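Local structure of hypothetical protein Aq_1549 (Aquifex aeolicus, 2E8E) at residues Val48-Ile53 against Glu99-Leu104; Lys57-Lys62 against Lys92-Ala97; Glu84-Ala89 against Lys123-Val128. The protein is an uncharacterised member of the OsmC family that probably acts as a thiol-dependent peroxidase, reducing organic hydroperoxides by way of a pair of cysteines. One frame throughout, in Å; residues are numbered along the deposited sequence.

Contact 1: residues Val48-Ile53 against Glu99-Leu104; sequences VDVYHI and EQAVKL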
loop_
_atom_site.group_PDB
_atom_site.type_symbol
_atom_site.label_atom_id
_atom_site.label_comp_id
_atom_site.label_asym_id
_atom_site.label_seq_id
_atom_site.Cartn_x
_atom_site.Cartn_y
_atom_site.Cartn_z
ATOM N N VAL A 48 3.822 -3.686 -12.903
ATOM C CA VAL A 48 4.278 -5.040 -13.188
ATOM C C VAL A 48 3.434 -5.613 -14.332
ATOM O O VAL A 48 3.964 -6.252 -15.242
ATOM C CB VAL A 48 4.152 -5.938 -11.935
ATOM C CG1 VAL A 48 4.398 -7.397 -12.296
ATOM C CG2 VAL A 48 5.157 -5.485 -10.881
ATOM N N ASP A 49 2.127 -5.365 -14.286
ATOM C CA ASP A 49 1.218 -5.850 -15.330
ATOM C C ASP A 49 1.561 -5.209 -16.669
ATOM O O ASP A 49 1.663 -5.885 -17.696
ATOM C CB ASP A 49 -0.242 -5.489 -15.032
ATOM C CG ASP A 49 -0.774 -6.115 -13.757
ATOM O OD1 ASP A 49 -0.390 -7.254 -13.417
ATOM O OD2 ASP A 49 -1.615 -5.459 -13.108
ATOM N N VAL A 50 1.711 -3.889 -16.653
ATOM C CA VAL A 50 2.011 -3.151 -17.870
ATOM C C VAL A 50 3.325 -3.612 -18.486
ATOM O O VAL A 50 3.418 -3.792 -19.702
ATOM C CB VAL A 50 2.042 -1.632 -17.590
ATOM C CG1 VAL A 50 2.507 -0.872 -18.828
ATOM C CG2 VAL A 50 0.651 -1.166 -17.183
ATOM N N TYR A 51 4.335 -3.825 -17.649
ATOM C CA TYR A 51 5.630 -4.277 -18.145
ATOM C C TYR A 51 5.487 -5.606 -18.881
ATOM O O TYR A 51 5.932 -5.747 -20.024
ATOM C CB TYR A 51 6.617 -4.448 -16.991
ATOM C CG TYR A 51 7.984 -4.916 -17.435
ATOM C CD1 TYR A 51 8.969 -4.003 -17.811
ATOM C CD2 TYR A 51 8.285 -6.277 -17.500
ATOM C CE1 TYR A 51 10.228 -4.438 -18.240
ATOM C CE2 TYR A 51 9.534 -6.722 -17.928
ATOM C CZ TYR A 51 10.501 -5.799 -18.294
ATOM O OH TYR A 51 11.736 -6.245 -18.716
ATOM N N HIS A 52 4.867 -6.577 -18.219
ATOM C CA HIS A 52 4.675 -7.900 -18.803
ATOM C C HIS A 52 3.841 -7.896 -20.075
ATOM O O HIS A 52 4.154 -8.611 -21.024
ATOM C CB HIS A 52 4.037 -8.843 -17.784
ATOM C CG HIS A 52 4.950 -9.220 -16.661
ATOM N ND1 HIS A 52 6.232 -9.677 -16.873
ATOM C CD2 HIS A 52 4.765 -9.224 -15.321
ATOM C CE1 HIS A 52 6.799 -9.946 -15.710
ATOM N NE2 HIS A 52 5.930 -9.680 -14.752
ATOM N N ILE A 53 2.782 -7.094 -20.097
ATOM C CA ILE A 53 1.918 -7.024 -21.271
ATOM C C ILE A 53 2.637 -6.363 -22.444
ATOM O O ILE A 53 2.586 -6.866 -23.568
ATOM C CB ILE A 53 0.613 -6.272 -20.950
ATOM C CG1 ILE A 53 -0.212 -7.093 -19.951
ATOM C CG2 ILE A 53 -0.184 -6.025 -22.229
ATOM C CD1 ILE A 53 -1.416 -6.363 -19.378
ATOM N N GLU A 99 -2.145 1.397 -24.356
ATOM C CA GLU A 99 -3.542 1.488 -23.949
ATOM C C GLU A 99 -4.080 0.118 -23.528
ATOM O O GLU A 99 -4.758 -0.001 -22.504
ATOM C CB GLU A 99 -4.401 2.057 -25.083
ATOM C CG GLU A 99 -5.904 1.930 -24.836
ATOM C CD GLU A 99 -6.741 2.695 -25.846
ATOM O OE1 GLU A 99 -6.310 2.817 -27.012
ATOM O OE2 GLU A 99 -7.839 3.161 -25.476
ATOM N N GLN A 100 -3.774 -0.915 -24.310
ATOM C CA GLN A 100 -4.236 -2.264 -23.987
ATOM C C GLN A 100 -3.639 -2.758 -22.670
ATOM O O GLN A 100 -4.320 -3.403 -21.874
ATOM C CB GLN A 100 -3.859 -3.247 -25.094
ATOM C CG GLN A 100 -4.626 -3.070 -26.390
ATOM C CD GLN A 100 -4.252 -4.119 -27.418
ATOM O OE1 GLN A 100 -4.409 -5.318 -27.182
ATOM N NE2 GLN A 100 -3.749 -3.675 -28.564
ATOM N N ALA A 101 -2.363 -2.456 -22.453
ATOM C CA ALA A 101 -1.682 -2.874 -21.231
ATOM C C ALA A 101 -2.289 -2.177 -20.018
ATOM O O ALA A 101 -2.508 -2.799 -18.980
ATOM C CB ALA A 101 -0.194 -2.558 -21.328
ATOM N N VAL A 102 -2.560 -0.881 -20.154
ATOM C CA VAL A 102 -3.141 -0.111 -19.061
ATOM C C VAL A 102 -4.566 -0.560 -18.741
ATOM O O VAL A 102 -4.939 -0.676 -17.570
ATOM C CB VAL A 102 -3.132 1.398 -19.386
ATOM C CG1 VAL A 102 -3.929 2.166 -18.345
ATOM C CG2 VAL A 102 -1.694 1.906 -19.418
ATOM N N LYS A 103 -5.363 -0.825 -19.772
ATOM C CA LYS A 103 -6.732 -1.267 -19.539
ATOM C C LYS A 103 -6.799 -2.664 -18.933
ATOM O O LYS A 103 -7.576 -2.907 -18.007
ATOM C CB LYS A 103 -7.544 -1.209 -20.835
ATOM C CG LYS A 103 -7.781 0.213 -21.309
ATOM C CD LYS A 103 -8.724 0.259 -22.495
ATOM C CE LYS A 103 -8.948 1.690 -22.946
ATOM N NZ LYS A 103 -9.401 2.553 -21.821
ATOM N N LEU A 104 -5.982 -3.584 -19.439
ATOM C CA LEU A 104 -5.975 -4.937 -18.901
ATOM C C LEU A 104 -5.541 -4.920 -17.441
ATOM O O LEU A 104 -6.079 -5.655 -16.617
ATOM C CB LEU A 104 -5.034 -5.835 -19.701
ATOM C CG LEU A 104 -5.599 -6.332 -21.033
ATOM C CD1 LEU A 104 -4.522 -7.100 -21.789
ATOM C CD2 LEU A 104 -6.811 -7.218 -20.768
#
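I53 lays its two branches on different turns of the facing helix: CG2 rests on the methyl of A101, 3.6 Å from CB, while CD1 reaches on to CB of L104 at 3.7 Å. The split follows from its torsions, since CG2 lies opposite the backbone N and CG1 opposite the carbonyl carbon (chi1 -67°), and the extended chi2 carries CD1 outward across the obliquely set L104 side chain. V50, one turn earlier, flanks the same methyl, its CG1 4.0 Å from A101 CB, and turns CG2 towards V102. Alanine suits this central place because a single methyl lets the helix axes approach to 8.6 Å, crossing at 140° between their N-to-C directions. No hydrogen bond joins the segments; apolar side chains pack round the A101 methyl. An alanine in place of I53 would take away both branches and would probably leave a gap beside A101 and the L104 side chain without its apolar neighbour. Alongside, D49 hydrogen-bonds S105 of helix 95-109. Below it V50 and V102 both rest on Y87 of strand 80-90, and V102 also meets I124 and W126 of strand 121-130, while V48, Y51 and H52 turn to the second subunit.

Contact 2: residues Lys57-Lys62 against Lys92-Ala97; sequences KRQEVK and KVEEKA
A Schellman motif closes helix 34-56 here, with R58 at positive phi, and the chain then enters strand 60-72. E60, at the start of that strand, and K92, just past strand 80-90 and ahead of helix 95-109, form an antiparallel hydrogen-bonded pair: E60 N donates to K92 O at 3.2 Å, meeting it from above the carbonyl plane, 46° out of it, and the return bond from K92 N to E60 O is weak by its angle of 130°. Their side chains run alongside each other in the same direction, so the aliphatic part of K92 covers the E60 carboxylate, while the charged ends, OE1 and NZ, stay 4.9 Å apart. Long, flexible, charged residues suit this solvent-facing strand end. Chi1 of Q59 (-57°) puts CG 3.6 Å from A97 CB, and the bend at chi2 folds CD over the same methyl; the small alanine leaves room for it. E94 occupies the N-cap position of helix 95-109. K57 passes A97 with its methylenes and sends NZ to a hydrogen bond with OE1 of Q100. V61 and V93 add an apolar touch next to L54 of helix 34-56, their CG2 atoms 4.1 Å apart.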
loop_
_atom_site.group_PDB
_atom_site.type_symbol
_atom_site.label_atom_id
_atom_site.label_comp_id
_atom_site.label_asym_id
_atom_site.label_seq_id
_atom_site.Cartn_x
_atom_site.Cartn_y
_atom_site.Cartn_z
ATOM N N LYS A 57 3.435 -7.987 -25.971
ATOM C CA LYS A 57 2.990 -7.369 -27.214
ATOM C C LYS A 57 4.144 -6.898 -28.095
ATOM O O LYS A 57 3.964 -6.079 -28.999
ATOM C CB LYS A 57 2.024 -6.220 -26.918
ATOM C CG LYS A 57 0.687 -6.710 -26.371
ATOM C CD LYS A 57 -0.333 -5.594 -26.242
ATOM C CE LYS A 57 -1.650 -6.132 -25.712
ATOM N NZ LYS A 57 -2.166 -7.257 -26.546
ATOM N N ARG A 58 5.331 -7.422 -27.809
ATOM C CA ARG A 58 6.536 -7.130 -28.582
ATOM C C ARG A 58 6.997 -5.674 -28.627
ATOM O O ARG A 58 7.621 -5.245 -29.600
ATOM C CB ARG A 58 6.340 -7.649 -30.010
ATOM C CG ARG A 58 5.630 -8.999 -30.069
ATOM C CD ARG A 58 6.355 -10.039 -29.229
ATOM N NE ARG A 58 7.708 -10.260 -29.724
ATOM C CZ ARG A 58 7.991 -10.877 -30.865
ATOM N NH1 ARG A 58 7.012 -11.347 -31.627
ATOM N NH2 ARG A 58 9.251 -11.009 -31.254
ATOM N N GLN A 59 6.709 -4.912 -27.579
ATOM C CA GLN A 59 7.126 -3.522 -27.552
ATOM C C GLN A 59 8.550 -3.419 -27.017
ATOM O O GLN A 59 8.968 -4.214 -26.177
ATOM C CB GLN A 59 6.176 -2.694 -26.678
ATOM C CG GLN A 59 4.710 -2.746 -27.104
ATOM C CD GLN A 59 4.503 -2.410 -28.570
ATOM O OE1 GLN A 59 4.172 -3.282 -29.376
ATOM N NE2 GLN A 59 4.701 -1.146 -28.924
ATOM N N GLU A 60 9.295 -2.443 -27.522
ATOM C CA GLU A 60 10.667 -2.225 -27.089
ATOM C C GLU A 60 10.626 -1.118 -26.047
ATOM O O GLU A 60 10.563 0.066 -26.378
ATOM C CB GLU A 60 11.533 -1.820 -28.284
ATOM C CG GLU A 60 11.635 -2.912 -29.341
ATOM C CD GLU A 60 12.316 -2.448 -30.617
ATOM O OE1 GLU A 60 13.480 -1.998 -30.546
ATOM O OE2 GLU A 60 11.682 -2.539 -31.690
ATOM N N VAL A 61 10.652 -1.518 -24.782
ATOM C CA VAL A 61 10.588 -0.567 -23.684
ATOM C C VAL A 61 11.942 -0.139 -23.139
ATOM O O VAL A 61 12.749 -0.969 -22.721
ATOM C CB VAL A 61 9.761 -1.139 -22.516
ATOM C CG1 VAL A 61 9.738 -0.148 -21.359
ATOM C CG2 VAL A 61 8.352 -1.451 -22.984
ATOM N N LYS A 62 12.181 1.167 -23.150
ATOM C CA LYS A 62 13.415 1.723 -22.618
ATOM C C LYS A 62 13.134 2.110 -21.170
ATOM O O LYS A 62 13.993 1.979 -20.298
ATOM C CB LYS A 62 13.838 2.967 -23.402
ATOM C CG LYS A 62 15.050 3.668 -22.811
ATOM C CD LYS A 62 15.303 5.023 -23.454
ATOM C CE LYS A 62 15.600 4.902 -24.937
ATOM N NZ LYS A 62 15.944 6.232 -25.517
ATOM N N LYS A 92 10.224 2.216 -28.294
ATOM C CA LYS A 92 9.493 1.955 -29.528
ATOM C C LYS A 92 8.212 1.274 -29.071
ATOM O O LYS A 92 8.063 0.059 -29.185
ATOM C CB LYS A 92 10.290 1.027 -30.447
ATOM C CG LYS A 92 11.616 1.602 -30.935
ATOM C CD LYS A 92 12.361 0.575 -31.785
ATOM C CE LYS A 92 13.744 1.059 -32.201
ATOM N NZ LYS A 92 13.692 2.195 -33.157
ATOM N N VAL A 93 7.302 2.073 -28.525
ATOM C CA VAL A 93 6.036 1.573 -28.010
ATOM C C VAL A 93 4.868 2.252 -28.711
ATOM O O VAL A 93 4.804 3.476 -28.788
ATOM C CB VAL A 93 5.921 1.844 -26.488
ATOM C CG1 VAL A 93 4.672 1.182 -25.930
ATOM C CG2 VAL A 93 7.168 1.344 -25.777
ATOM N N GLU A 94 3.945 1.450 -29.223
ATOM C CA GLU A 94 2.778 1.982 -29.909
ATOM C C GLU A 94 1.720 2.337 -28.873
ATOM O O GLU A 94 1.480 1.583 -27.931
ATOM C CB GLU A 94 2.239 0.946 -30.891
ATOM C CG GLU A 94 3.271 0.532 -31.927
ATOM C CD GLU A 94 2.852 -0.687 -32.711
ATOM O OE1 GLU A 94 1.881 -0.592 -33.492
ATOM O OE2 GLU A 94 3.495 -1.743 -32.542
ATOM N N GLU A 95 1.101 3.498 -29.047
ATOM C CA GLU A 95 0.080 3.965 -28.123
ATOM C C GLU A 95 -1.009 2.911 -27.914
ATOM O O GLU A 95 -1.535 2.768 -26.810
ATOM C CB GLU A 95 -0.517 5.275 -28.648
ATOM C CG GLU A 95 -1.403 6.030 -27.662
ATOM C CD GLU A 95 -2.873 5.702 -27.828
ATOM O OE1 GLU A 95 -3.362 5.754 -28.977
ATOM O OE2 GLU A 95 -3.542 5.405 -26.814
ATOM N N LYS A 96 -1.330 2.161 -28.966
ATOM C CA LYS A 96 -2.355 1.121 -28.881
ATOM C C LYS A 96 -1.953 0.000 -27.925
ATOM O O LYS A 96 -2.795 -0.555 -27.213
ATOM C CB LYS A 96 -2.626 0.520 -30.260
ATOM C CG LYS A 96 -1.441 -0.229 -30.847
ATOM C CD LYS A 96 -1.820 -0.974 -32.117
ATOM C CE LYS A 96 -0.615 -1.690 -32.705
ATOM N NZ LYS A 96 0.072 -2.551 -31.696
ATOM N N ALA A 97 -0.668 -0.339 -27.923
ATOM C CA ALA A 97 -0.163 -1.392 -27.052
ATOM C C ALA A 97 -0.189 -0.917 -25.603
ATOM O O ALA A 97 -0.565 -1.673 -24.706
ATOM C CB ALA A 97 1.260 -1.781 -27.454
#

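Contact 3: residues Glu84-Ala89 against Lys123-Val128; sequences EIKYVA and KISWEV
Strands 80-90 and 121-130 run parallel, joined through helices 95-109 and 111-116 in a beta-alpha-beta crossover, and their pairing forms one edge of the mixed sheet. Five backbone hydrogen bonds hold the ladder, from I85 N to K123 O (2.9 Å) through A89 N to E127 O (3.1 Å). On the face bearing I85, Y87 and A89, the tyrosine ring turns an edge to its neighbour strand: S125 O lies in the ring plane, 3.5 Å from CD2, and I124 CG2 meets CE2 at 3.8 Å. Its buried hydroxyl hydrogen-bonds S46 of helix 34-56. W126 hydrogen-bonds E95 through NE1. The other face, with E84, K86 and V88, is mostly polar. K86 stretches out before bending at chi4 (58°), which brings NZ into a salt bridge with E127 OE1, modelled at a rather short 2.5 Å. E127 lies alongside V88, CG packed on its CG2. A water bridges I85 O and S125 OG. The K123 ammonium is a long 4.0 Å from E84 OE2, whose stronger partner is K71. K86 and E127 neutralise one another, which probably repays part of the water each gives up on partial burial, while aliphatic and aromatic groups suit the helix side.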
loop_
_atom_site.group_PDB
_atom_site.type_symbol
_atom_site.label_atom_id
_atom_site.label_comp_id
_atom_site.label_asym_id
_atom_site.label_seq_id
_atom_site.Cartn_x
_atom_site.Cartn_y
_atom_site.Cartn_z
ATOM N N GLU A 84 -5.246 9.958 -9.407
ATOM C CA GLU A 84 -4.898 10.124 -10.811
ATOM C C GLU A 84 -3.659 9.299 -11.085
ATOM O O GLU A 84 -2.683 9.372 -10.334
ATOM C CB GLU A 84 -4.586 11.585 -11.131
ATOM C CG GLU A 84 -5.757 12.532 -11.050
ATOM C CD GLU A 84 -5.375 13.931 -11.494
ATOM O OE1 GLU A 84 -4.949 14.086 -12.660
ATOM O OE2 GLU A 84 -5.491 14.873 -10.682
ATOM N N ILE A 85 -3.694 8.512 -12.154
ATOM C CA ILE A 85 -2.547 7.695 -12.506
ATOM C C ILE A 85 -2.214 7.957 -13.960
ATOM O O ILE A 85 -3.075 7.826 -14.834
ATOM C CB ILE A 85 -2.830 6.185 -12.347
ATOM C CG1 ILE A 85 -3.354 5.885 -10.939
ATOM C CG2 ILE A 85 -1.552 5.399 -12.607
ATOM C CD1 ILE A 85 -3.700 4.427 -10.706
ATOM N N LYS A 86 -0.966 8.335 -14.213
ATOM C CA LYS A 86 -0.511 8.603 -15.569
ATOM C C LYS A 86 0.638 7.661 -15.903
ATOM O O LYS A 86 1.647 7.626 -15.194
ATOM C CB LYS A 86 -0.038 10.053 -15.695
ATOM C CG LYS A 86 0.461 10.423 -17.083
ATOM C CD LYS A 86 0.935 11.869 -17.123
ATOM C CE LYS A 86 1.451 12.237 -18.500
ATOM N NZ LYS A 86 0.405 12.039 -19.539
ATOM N N TYR A 87 0.472 6.892 -16.975
ATOM C CA TYR A 87 1.492 5.948 -17.416
ATOM C C TYR A 87 2.225 6.529 -18.620
ATOM O O TYR A 87 1.593 6.960 -19.584
ATOM C CB TYR A 87 0.853 4.629 -17.852
ATOM C CG TYR A 87 0.052 3.918 -16.789
ATOM C CD1 TYR A 87 0.616 2.890 -16.033
ATOM C CD2 TYR A 87 -1.281 4.253 -16.555
ATOM C CE1 TYR A 87 -0.131 2.206 -15.073
ATOM C CE2 TYR A 87 -2.032 3.580 -15.598
ATOM C CZ TYR A 87 -1.455 2.557 -14.864
ATOM O OH TYR A 87 -2.208 1.876 -13.936
ATOM N N VAL A 88 3.551 6.533 -18.562
ATOM C CA VAL A 88 4.354 7.030 -19.671
ATOM C C VAL A 88 5.307 5.921 -20.099
ATOM O O VAL A 88 6.182 5.513 -19.333
ATOM C CB VAL A 88 5.179 8.279 -19.270
ATOM C CG1 VAL A 88 6.065 8.715 -20.435
ATOM C CG2 VAL A 88 4.248 9.417 -18.865
ATOM N N ALA A 89 5.122 5.410 -21.313
ATOM C CA ALA A 89 5.997 4.361 -21.819
ATOM C C ALA A 89 7.007 5.038 -22.734
ATOM O O ALA A 89 6.635 5.845 -23.583
ATOM C CB ALA A 89 5.198 3.320 -22.591
ATOM N N LYS A 123 -8.831 8.307 -12.131
ATOM C CA LYS A 123 -8.615 9.015 -13.388
ATOM C C LYS A 123 -7.316 8.490 -13.988
ATOM O O LYS A 123 -6.225 8.763 -13.482
ATOM C CB LYS A 123 -8.544 10.524 -13.148
ATOM C CG LYS A 123 -9.807 11.080 -12.489
ATOM C CD LYS A 123 -9.988 12.576 -12.714
ATOM C CE LYS A 123 -8.874 13.401 -12.100
ATOM N NZ LYS A 123 -9.150 14.861 -12.260
ATOM N N ILE A 124 -7.449 7.725 -15.066
ATOM C CA ILE A 124 -6.306 7.113 -15.727
ATOM C C ILE A 124 -5.976 7.737 -17.078
ATOM O O ILE A 124 -6.868 8.037 -17.873
ATOM C CB ILE A 124 -6.565 5.610 -15.923
ATOM C CG1 ILE A 124 -6.821 4.957 -14.562
ATOM C CG2 ILE A 124 -5.388 4.954 -16.625
ATOM C CD1 ILE A 124 -7.283 3.528 -14.647
ATOM N N SER A 125 -4.685 7.929 -17.328
ATOM C CA SER A 125 -4.218 8.494 -18.588
ATOM C C SER A 125 -2.886 7.857 -18.946
ATOM O O SER A 125 -2.217 7.275 -18.095
ATOM C CB SER A 125 -4.047 10.008 -18.476
ATOM O OG SER A 125 -3.039 10.342 -17.541
ATOM N N TRP A 126 -2.492 7.967 -20.206
ATOM C CA TRP A 126 -1.232 7.383 -20.627
ATOM C C TRP A 126 -0.720 8.084 -21.867
ATOM O O TRP A 126 -1.460 8.800 -22.545
ATOM C CB TRP A 126 -1.415 5.891 -20.910
ATOM C CG TRP A 126 -2.421 5.619 -21.984
ATOM C CD1 TRP A 126 -2.206 5.617 -23.333
ATOM C CD2 TRP A 126 -3.818 5.366 -21.800
ATOM N NE1 TRP A 126 -3.384 5.381 -24.001
ATOM C CE2 TRP A 126 -4.391 5.226 -23.084
ATOM C CE3 TRP A 126 -4.644 5.250 -20.674
ATOM C CZ2 TRP A 126 -5.752 4.972 -23.274
ATOM C CZ3 TRP A 126 -5.999 4.997 -20.863
ATOM C CH2 TRP A 126 -6.539 4.863 -22.157
ATOM N N GLU A 127 0.558 7.879 -22.156
ATOM C CA GLU A 127 1.164 8.486 -23.324
ATOM C C GLU A 127 2.466 7.781 -23.642
ATOM O O GLU A 127 3.110 7.203 -22.763
ATOM C CB GLU A 127 1.427 9.975 -23.089
ATOM C CG GLU A 127 2.517 10.276 -22.079
ATOM C CD GLU A 127 2.789 11.765 -21.949
ATOM O OE1 GLU A 127 1.877 12.503 -21.521
ATOM O OE2 GLU A 127 3.914 12.200 -22.278
ATOM N N VAL A 128 2.844 7.822 -24.911
ATOM C CA VAL A 128 4.078 7.198 -25.334
ATOM C C VAL A 128 5.064 8.252 -25.794
ATOM O O VAL A 128 4.685 9.276 -26.365
ATOM C CB VAL A 128 3.843 6.214 -26.502
ATOM C CG1 VAL A 128 5.177 5.739 -27.057
ATOM C CG2 VAL A 128 3.015 5.033 -26.030
HETATM O O HOH W 1 -4.234 10.543 -15.200
#

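Contact 1 is the buried one, joined purely by apolar side chains; contacts 2 and 3 are partly buried and combine backbone pairing with charged side chains. Helix 95-109 serves both contact 1 and contact 2. Contact 3 supplies the sheet beneath: E99 of contact 1 sets CG 3.4 Å from CZ2 of W126, and E95 of contact 2 has its CA 3.8 Å from CG2 of V128. The two sheet pairings differ, with one antiparallel bridge in contact 2, whose centre is about 20 Å from the centre of the chain, against a continuous parallel ladder in contact 3. Helix-to-helix and helix-to-sheet faces thus rely mainly on hydrocarbon, whereas the more exposed strand edges add charged and water-linked groups to the backbone bonds.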